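Local coordinates for protein beta-L-arabinobiosidase (Bacteroides thetaiotaomicron, PDB 5MQR) that probably hydrolyses arabinofuranose-containing linkages in plant pectin, as a multidomain glycosidase of a gut bacterium, at residues Ser468-Ser474 with Val607-Asp613; Gln488-Glu494 with Ile564-Arg570; Ile497-Arg501 with Phe557-Val561. All blocks are in the same frame, centred on the assembly; numbering follows the deposited sequence.

Interaction 1 of 3, residues Ser468-Ser474 with Val607-Asp613; sequences SKELKVS and VKTSSTD
An antiparallel strand pair in the carbohydrate-binding-like β-sandwich joins Lys-472 to Ser-610 and Ser-474 to Lys-608, and a side-chain carboxylate takes over where the ladder ends. Both are hydrogen-bonded pairs: Lys-472 N meets Ser-610 O at 2.8 Å, and Ser-474 N meets Lys-608 O at 2.8 Å. Beyond them Asp-613 spans two successive amides. Its OD2 uses the syn lone pair to accept from Lys-469 N at 2.9 Å, while OD1 is met on its syn side by Glu-470 N, also at 2.9 Å. These two bonds fix the rotation of the carboxylate. With OG opposite the backbone N (chi1 -178°), Ser-611 donates to Glu-470 O at 2.6 Å in the carbonyl plane. The same OG accepts from Asp-613 N at 3.0 Å, closing an ST turn that sets the aspartate in place. On one face Val-473 CG2 lies beside Thr-609 CG2 at 4.0 Å, both side chains pointing the same way and packing on Ile-567 of strand 564-570; Thr-609 OG1 is bonded to His-414. On the other face Ser-610 OG holds a water at 2.7 Å. Alternation of a mainly apolar face turned to the facing sheet with a polar one turned away is typical of an antiparallel β-sandwich.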
# COMPACT_ATOMS: atom_id res chain seq x y z
N SER A 468 -13.25 8.41 -3.17
CA SER A 468 -13.36 9.76 -3.71
C SER A 468 -14.70 10.41 -3.37
O SER A 468 -15.76 9.76 -3.40
CB SER A 468 -13.16 9.72 -5.24
OG SER A 468 -11.89 9.16 -5.61
N LYS A 469 -14.65 11.71 -3.07
CA LYS A 469 -15.84 12.52 -2.76
C LYS A 469 -16.38 13.16 -4.02
O LYS A 469 -17.58 13.12 -4.25
CB LYS A 469 -15.51 13.60 -1.73
CG LYS A 469 -15.00 13.07 -0.41
CD LYS A 469 -14.50 14.18 0.52
CE LYS A 469 -13.57 13.62 1.62
NZ LYS A 469 -12.71 14.64 2.32
N GLU A 470 -15.48 13.75 -4.81
CA GLU A 470 -15.78 14.20 -6.17
C GLU A 470 -15.15 13.19 -7.14
O GLU A 470 -13.95 12.88 -7.03
CB GLU A 470 -15.20 15.59 -6.42
CG GLU A 470 -15.71 16.67 -5.46
CD GLU A 470 -17.17 17.04 -5.71
OE1 GLU A 470 -17.53 17.38 -6.87
OE2 GLU A 470 -17.97 16.99 -4.74
N LEU A 471 -15.97 12.67 -8.05
CA LEU A 471 -15.54 11.61 -8.95
C LEU A 471 -16.06 11.82 -10.36
O LEU A 471 -17.26 12.09 -10.56
CB LEU A 471 -16.04 10.27 -8.41
CG LEU A 471 -15.71 8.99 -9.16
CD1 LEU A 471 -14.21 8.76 -9.20
CD2 LEU A 471 -16.38 7.81 -8.49
N LYS A 472 -15.16 11.70 -11.33
CA LYS A 472 -15.56 11.51 -12.74
C LYS A 472 -15.17 10.13 -13.16
O LYS A 472 -14.11 9.67 -12.83
CB LYS A 472 -14.93 12.53 -13.70
CG LYS A 472 -15.07 13.96 -13.23
CD LYS A 472 -15.06 14.97 -14.39
CE LYS A 472 -15.28 16.41 -13.90
NZ LYS A 472 -14.00 16.99 -13.40
N VAL A 473 -16.07 9.48 -13.87
CA VAL A 473 -15.92 8.13 -14.39
C VAL A 473 -16.30 8.20 -15.85
O VAL A 473 -17.39 8.63 -16.17
CB VAL A 473 -16.89 7.15 -13.67
CG1 VAL A 473 -16.78 5.74 -14.26
CG2 VAL A 473 -16.57 7.14 -12.18
N SER A 474 -15.41 7.79 -16.75
CA SER A 474 -15.81 7.70 -18.14
C SER A 474 -15.41 6.38 -18.75
O SER A 474 -14.48 5.71 -18.29
CB SER A 474 -15.25 8.87 -18.95
OG SER A 474 -13.85 8.80 -18.94
N VAL A 607 -11.69 2.76 -19.69
CA VAL A 607 -12.29 3.11 -18.44
C VAL A 607 -11.32 4.06 -17.75
O VAL A 607 -10.18 3.68 -17.50
CB VAL A 607 -12.52 1.85 -17.58
CG1 VAL A 607 -13.10 2.24 -16.23
CG2 VAL A 607 -13.43 0.87 -18.30
N LYS A 608 -11.76 5.30 -17.48
CA LYS A 608 -11.01 6.30 -16.71
C LYS A 608 -11.79 6.81 -15.50
O LYS A 608 -12.98 7.10 -15.59
CB LYS A 608 -10.69 7.55 -17.54
CG LYS A 608 -9.94 7.31 -18.83
CD LYS A 608 -9.75 8.66 -19.54
CE LYS A 608 -9.56 8.51 -21.05
NZ LYS A 608 -8.21 7.96 -21.38
N THR A 609 -11.08 6.99 -14.40
CA THR A 609 -11.62 7.71 -13.27
C THR A 609 -10.65 8.83 -12.88
O THR A 609 -9.45 8.77 -13.16
CB THR A 609 -12.00 6.80 -12.08
OG1 THR A 609 -10.82 6.28 -11.45
CG2 THR A 609 -12.87 5.63 -12.55
N SER A 610 -11.22 9.86 -12.25
CA SER A 610 -10.41 10.92 -11.64
C SER A 610 -11.22 11.59 -10.55
O SER A 610 -12.46 11.46 -10.49
CB SER A 610 -10.00 11.96 -12.69
OG SER A 610 -11.14 12.59 -13.22
N SER A 611 -10.49 12.30 -9.69
CA SER A 611 -11.06 13.05 -8.61
C SER A 611 -10.43 14.43 -8.50
O SER A 611 -9.21 14.57 -8.63
CB SER A 611 -10.85 12.31 -7.29
OG SER A 611 -11.46 13.05 -6.24
N THR A 612 -11.27 15.43 -8.23
CA THR A 612 -10.80 16.78 -7.89
C THR A 612 -10.67 17.00 -6.37
O THR A 612 -10.49 18.13 -5.95
CB THR A 612 -11.72 17.87 -8.50
OG1 THR A 612 -13.08 17.59 -8.13
CG2 THR A 612 -11.59 17.90 -10.04
N ASP A 613 -10.74 15.93 -5.56
CA ASP A 613 -10.54 16.04 -4.13
C ASP A 613 -9.16 16.68 -3.92
O ASP A 613 -8.20 16.37 -4.64
CB ASP A 613 -10.55 14.68 -3.40
CG ASP A 613 -11.95 14.01 -3.36
OD1 ASP A 613 -12.94 14.61 -3.79
OD2 ASP A 613 -12.03 12.85 -2.90
O HOH W 1 -11.92 14.76 -11.85

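Interaction 2 of 3, residues Gln488-Glu494 with Ile564-Arg570; sequences QIDFLDE and IERIVFR. With NA (sodium ion), chain I.
Arg-570 reaches across the antiparallel ladder to Gln-488 and Asp-490 with one nitrogen. Bent at chi3 (36°), its side chain brings NH2 to Gln-488 OE1 at 2.8 Å and to Asp-490 OD2 at 2.9 Å, the latter a salt bridge. Both acceptors lie near the guanidinium plane, yet the Asp-490 carboxylate stands 66° to that plane and is met from above its own. A water bonded to Asp-490 OD2 and Arg-570 NH1 closes a ring. Further along the same face, Leu-492 CD1 sits 3.6 Å above the Arg-566 guanidinium, toward its rim, and packs on Val-568 CG2 at 3.8 Å. Arg-566 NE salt-bridges Glu-565 OE2 at 2.9 Å, and its NH2 bonds weakly to Asp-493 O; Glu-565 OE2 is also bonded to Ser-46. Here Leu-492 O accepts from both Glu-565 N and Arg-566 N, a classic β bulge. On the opposite face Ile-489 lays CG2 over the Phe-569 ring, and Phe-491 CD2 touches Ile-567 CG1 at 3.8 Å. Glu-494 O binds sodium at 2.5 Å, alongside Gln-44, Asn-495 and waters. Strand 460-468 flanks 564-570 and strand 498-504 flanks 487-492, while strand 470-479 packs against the Ile-489, Phe-491 and Ile-567 face.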
# COMPACT_ATOMS: atom_id res chain seq x y z
N GLN A 488 -26.57 -3.41 -15.21
CA GLN A 488 -26.59 -2.40 -14.14
C GLN A 488 -25.18 -1.89 -13.89
O GLN A 488 -24.25 -2.68 -13.82
CB GLN A 488 -27.15 -2.99 -12.87
CG GLN A 488 -28.58 -3.44 -13.04
CD GLN A 488 -29.25 -3.70 -11.72
OE1 GLN A 488 -28.61 -4.13 -10.75
NE2 GLN A 488 -30.55 -3.41 -11.65
N ILE A 489 -25.06 -0.56 -13.76
CA ILE A 489 -23.80 0.10 -13.44
C ILE A 489 -23.97 0.85 -12.11
O ILE A 489 -24.73 1.82 -12.02
CB ILE A 489 -23.36 1.06 -14.57
CG1 ILE A 489 -23.23 0.31 -15.89
CG2 ILE A 489 -22.00 1.68 -14.25
CD1 ILE A 489 -23.03 1.22 -17.08
N ASP A 490 -23.26 0.40 -11.08
CA ASP A 490 -23.42 0.88 -9.72
C ASP A 490 -22.15 1.59 -9.24
O ASP A 490 -21.05 1.16 -9.54
CB ASP A 490 -23.70 -0.30 -8.75
CG ASP A 490 -25.11 -0.87 -8.88
OD1 ASP A 490 -25.88 -0.45 -9.80
OD2 ASP A 490 -25.44 -1.77 -8.05
N PHE A 491 -22.32 2.64 -8.45
CA PHE A 491 -21.21 3.35 -7.82
C PHE A 491 -21.31 3.09 -6.33
O PHE A 491 -22.28 3.48 -5.71
CB PHE A 491 -21.31 4.83 -8.16
CG PHE A 491 -21.34 5.09 -9.63
CD1 PHE A 491 -22.55 5.04 -10.33
CD2 PHE A 491 -20.17 5.32 -10.34
CE1 PHE A 491 -22.58 5.27 -11.70
CE2 PHE A 491 -20.20 5.55 -11.70
CZ PHE A 491 -21.40 5.52 -12.38
N LEU A 492 -20.31 2.40 -5.78
CA LEU A 492 -20.39 1.85 -4.42
C LEU A 492 -19.39 2.44 -3.44
O LEU A 492 -18.26 2.73 -3.80
CB LEU A 492 -20.13 0.35 -4.41
CG LEU A 492 -20.95 -0.66 -5.18
CD1 LEU A 492 -20.57 -2.06 -4.72
CD2 LEU A 492 -22.43 -0.43 -4.99
N ASP A 493 -19.81 2.55 -2.19
CA ASP A 493 -18.91 2.80 -1.08
C ASP A 493 -18.36 1.48 -0.51
O ASP A 493 -18.58 0.37 -1.03
CB ASP A 493 -19.56 3.77 -0.05
CG ASP A 493 -20.49 3.08 0.97
OD1 ASP A 493 -20.80 1.87 0.86
OD2 ASP A 493 -20.92 3.79 1.92
N GLU A 494 -17.59 1.62 0.54
CA GLU A 494 -16.91 0.49 1.19
C GLU A 494 -17.85 -0.42 1.95
O GLU A 494 -17.40 -1.46 2.40
CB GLU A 494 -15.83 1.01 2.16
CG GLU A 494 -16.40 2.01 3.18
CD GLU A 494 -15.49 2.35 4.33
OE1 GLU A 494 -14.45 1.67 4.55
OE2 GLU A 494 -15.87 3.32 5.04
N ILE A 564 -16.90 7.26 -2.76
CA ILE A 564 -17.14 6.22 -3.72
C ILE A 564 -15.81 5.54 -4.01
O ILE A 564 -14.83 6.22 -4.34
CB ILE A 564 -17.68 6.82 -5.02
CG1 ILE A 564 -19.01 7.52 -4.74
CG2 ILE A 564 -17.80 5.74 -6.11
CD1 ILE A 564 -19.14 8.83 -5.48
N GLU A 565 -15.78 4.23 -3.89
CA GLU A 565 -14.55 3.47 -4.11
C GLU A 565 -14.62 2.41 -5.23
O GLU A 565 -13.58 1.81 -5.55
CB GLU A 565 -14.10 2.80 -2.82
CG GLU A 565 -15.15 1.90 -2.17
CD GLU A 565 -14.55 0.73 -1.43
OE1 GLU A 565 -13.60 0.98 -0.65
OE2 GLU A 565 -15.04 -0.42 -1.60
N ARG A 566 -15.81 2.15 -5.78
CA ARG A 566 -15.99 1.10 -6.78
C ARG A 566 -17.03 1.44 -7.81
O ARG A 566 -18.07 2.01 -7.47
CB ARG A 566 -16.46 -0.18 -6.12
CG ARG A 566 -15.34 -1.00 -5.56
CD ARG A 566 -15.92 -2.21 -4.89
NE ARG A 566 -16.50 -1.89 -3.60
CZ ARG A 566 -17.33 -2.68 -2.92
NH1 ARG A 566 -17.75 -3.84 -3.42
NH2 ARG A 566 -17.74 -2.29 -1.73
N ILE A 567 -16.73 1.05 -9.05
CA ILE A 567 -17.70 1.02 -10.13
C ILE A 567 -17.90 -0.45 -10.50
O ILE A 567 -16.93 -1.17 -10.71
CB ILE A 567 -17.26 1.87 -11.35
CG1 ILE A 567 -16.95 3.31 -10.93
CG2 ILE A 567 -18.37 1.94 -12.40
CD1 ILE A 567 -15.49 3.53 -10.68
N VAL A 568 -19.16 -0.88 -10.57
CA VAL A 568 -19.57 -2.27 -10.77
C VAL A 568 -20.41 -2.33 -12.04
O VAL A 568 -21.31 -1.51 -12.25
CB VAL A 568 -20.43 -2.77 -9.57
CG1 VAL A 568 -21.01 -4.16 -9.83
CG2 VAL A 568 -19.61 -2.80 -8.29
N PHE A 569 -20.11 -3.32 -12.89
CA PHE A 569 -20.86 -3.56 -14.11
C PHE A 569 -21.38 -5.00 -13.97
O PHE A 569 -20.57 -5.94 -13.84
CB PHE A 569 -19.98 -3.41 -15.37
CG PHE A 569 -19.31 -2.05 -15.50
CD1 PHE A 569 -18.20 -1.72 -14.75
CD2 PHE A 569 -19.74 -1.14 -16.45
CE1 PHE A 569 -17.58 -0.49 -14.88
CE2 PHE A 569 -19.12 0.09 -16.61
CZ PHE A 569 -18.03 0.42 -15.83
N ARG A 570 -22.71 -5.16 -13.97
CA ARG A 570 -23.34 -6.45 -13.68
C ARG A 570 -24.47 -6.74 -14.67
O ARG A 570 -25.35 -5.88 -14.86
CB ARG A 570 -23.91 -6.41 -12.26
CG ARG A 570 -24.51 -7.71 -11.78
CD ARG A 570 -25.20 -7.58 -10.43
NE ARG A 570 -25.87 -6.30 -10.27
CZ ARG A 570 -25.47 -5.31 -9.47
NH1 ARG A 570 -24.41 -5.43 -8.70
NH2 ARG A 570 -26.16 -4.17 -9.46
NA NA I . -17.19 -2.51 4.62
O HOH W 2 -23.55 -3.41 -6.74
O HOH W 3 -18.50 -3.28 0.47
O HOH W 4 -17.80 -3.48 6.62
O HOH W 5 -15.38 -3.28 3.90
O HOH W 6 -16.26 -0.81 6.24

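Interaction 3 of 3, residues Ile497-Arg501 with Phe557-Val561; sequences IACSR and FYAPV
A chain corner at Cys-499, near the start of strand 498-504, is covered by the loop that leads from strand 550-556 to strand 564-570. Cys-499 lies against the Phe-557 ring face: SG is 3.9 Å from the ring centroid and only 9° off its normal, a sulfur-aromatic contact, while CB makes a CH-π contact nearer the rim. With chi1 at 63°, SG stands between the backbone N and the carbonyl carbon, which places sulfur and CB over the same ring. Cys-499 O accepts a weak bond from Tyr-558 N at 2.9 Å, and Cys-499 CA approaches Ala-559 O at 3.2 Å in a CA-H...O contact. The Tyr-558 side chain lies across the chain at Ala-498 to Arg-501. Ala-498 O lies over one face of its ring, offset toward the rim, and Arg-501 N stands at the ring edge. The Tyr-558 hydroxyl comes over the centre of the Arg-501 guanidinium, Tyr-558 OH being 3.5 Å from Arg-501 CZ; ring and guanidinium planes are 59° apart, and Arg-501 NE is committed to a salt bridge with Asp-490. At the other end Ile-497 CG2 presses tightly on Ala-559 CB at 3.5 Å and touches Val-561 CG1 at 3.8 Å, the isoleucine and valine side chains sliding past each other in opposite directions. Val-561 CG2 also meets Cys-499 CB at 3.9 Å. Phe-557 and Cys-499 both touch Leu-536 of strand 530-537, which ties the corner to the second sheet. A loop crossing from one sheet to the other, its side chains packed on both, is a common connection in β-sandwich folds.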
# COMPACT_ATOMS: atom_id res chain seq x y z
N ILE A 497 -22.96 0.26 -0.19
CA ILE A 497 -24.06 1.17 -0.47
C ILE A 497 -23.82 1.70 -1.89
O ILE A 497 -22.73 2.20 -2.19
CB ILE A 497 -24.15 2.37 0.50
CG1 ILE A 497 -24.17 1.92 1.97
CG2 ILE A 497 -25.35 3.24 0.16
CD1 ILE A 497 -25.11 0.76 2.22
N ALA A 498 -24.81 1.53 -2.76
CA ALA A 498 -24.76 2.13 -4.09
C ALA A 498 -25.43 3.48 -3.97
O ALA A 498 -26.60 3.58 -3.55
CB ALA A 498 -25.49 1.27 -5.13
N CYS A 499 -24.68 4.53 -4.31
CA CYS A 499 -25.25 5.86 -4.31
C CYS A 499 -26.08 6.18 -5.55
O CYS A 499 -27.00 7.02 -5.52
CB CYS A 499 -24.14 6.90 -4.10
SG CYS A 499 -22.91 6.95 -5.39
N SER A 500 -25.76 5.52 -6.65
CA SER A 500 -26.54 5.66 -7.87
C SER A 500 -26.41 4.41 -8.70
O SER A 500 -25.53 3.59 -8.46
CB SER A 500 -26.05 6.88 -8.68
OG SER A 500 -27.06 7.29 -9.58
N ARG A 501 -27.31 4.28 -9.67
CA ARG A 501 -27.31 3.16 -10.59
C ARG A 501 -27.75 3.62 -11.98
O ARG A 501 -28.70 4.38 -12.09
CB ARG A 501 -28.24 2.05 -10.10
CG ARG A 501 -28.61 1.00 -11.14
CD ARG A 501 -29.45 -0.11 -10.53
NE ARG A 501 -28.69 -0.76 -9.46
CZ ARG A 501 -29.20 -1.31 -8.36
NH1 ARG A 501 -30.51 -1.36 -8.14
NH2 ARG A 501 -28.37 -1.84 -7.46
N PHE A 557 -28.34 11.32 -5.54
CA PHE A 557 -28.06 9.95 -5.13
C PHE A 557 -29.33 9.34 -4.51
O PHE A 557 -30.03 10.02 -3.74
CB PHE A 557 -27.00 9.90 -4.04
CG PHE A 557 -25.60 10.26 -4.46
CD1 PHE A 557 -25.24 10.48 -5.81
CD2 PHE A 557 -24.61 10.34 -3.48
CE1 PHE A 557 -23.94 10.80 -6.14
CE2 PHE A 557 -23.30 10.65 -3.82
CZ PHE A 557 -22.97 10.89 -5.15
N TYR A 558 -29.63 8.08 -4.83
CA TYR A 558 -30.71 7.39 -4.13
C TYR A 558 -30.30 6.87 -2.75
O TYR A 558 -31.17 6.58 -1.94
CB TYR A 558 -31.39 6.34 -5.01
CG TYR A 558 -30.68 5.02 -5.25
CD1 TYR A 558 -30.82 3.96 -4.35
CD2 TYR A 558 -29.98 4.79 -6.42
CE1 TYR A 558 -30.24 2.74 -4.59
CE2 TYR A 558 -29.39 3.57 -6.68
CZ TYR A 558 -29.53 2.54 -5.76
OH TYR A 558 -28.97 1.33 -6.04
N ALA A 559 -28.99 6.81 -2.48
CA ALA A 559 -28.45 6.54 -1.15
C ALA A 559 -27.23 7.41 -0.93
O ALA A 559 -26.38 7.52 -1.81
CB ALA A 559 -28.07 5.07 -1.01
N PRO A 560 -27.12 8.03 0.26
CA PRO A 560 -25.95 8.83 0.53
C PRO A 560 -24.72 7.97 0.88
O PRO A 560 -24.86 6.88 1.44
CB PRO A 560 -26.40 9.69 1.72
CG PRO A 560 -27.39 8.83 2.43
CD PRO A 560 -28.12 8.13 1.33
N VAL A 561 -23.55 8.45 0.48
CA VAL A 561 -22.27 7.83 0.86
C VAL A 561 -21.24 8.94 1.18
O VAL A 561 -21.40 10.07 0.76
CB VAL A 561 -21.70 6.93 -0.25
CG1 VAL A 561 -22.63 5.77 -0.55
CG2 VAL A 561 -21.40 7.73 -1.51

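The three contacts are nested along the chain, interaction 3 inside interaction 2 and that inside interaction 1. Interaction 2 is the most buried, a full strand ladder with an apolar inner face and an outer face where salt bridges and Leu-492 and Val-568 mix. Interaction 1 belongs to the facing sheet and is partly buried; backbone and carboxylate bonds dominate it. Leu-471, Val-473 and Thr-609 pack on Ile-564, Phe-491 and Ile-567, so the two ladders share one core. Interaction 3, nearer the surface, depends on aromatic and sulfur packing with one weak backbone bond. It joins interaction 2 through the Asp-490 to Arg-501 salt bridge and the neighbouring strands 487-492 and 498-504.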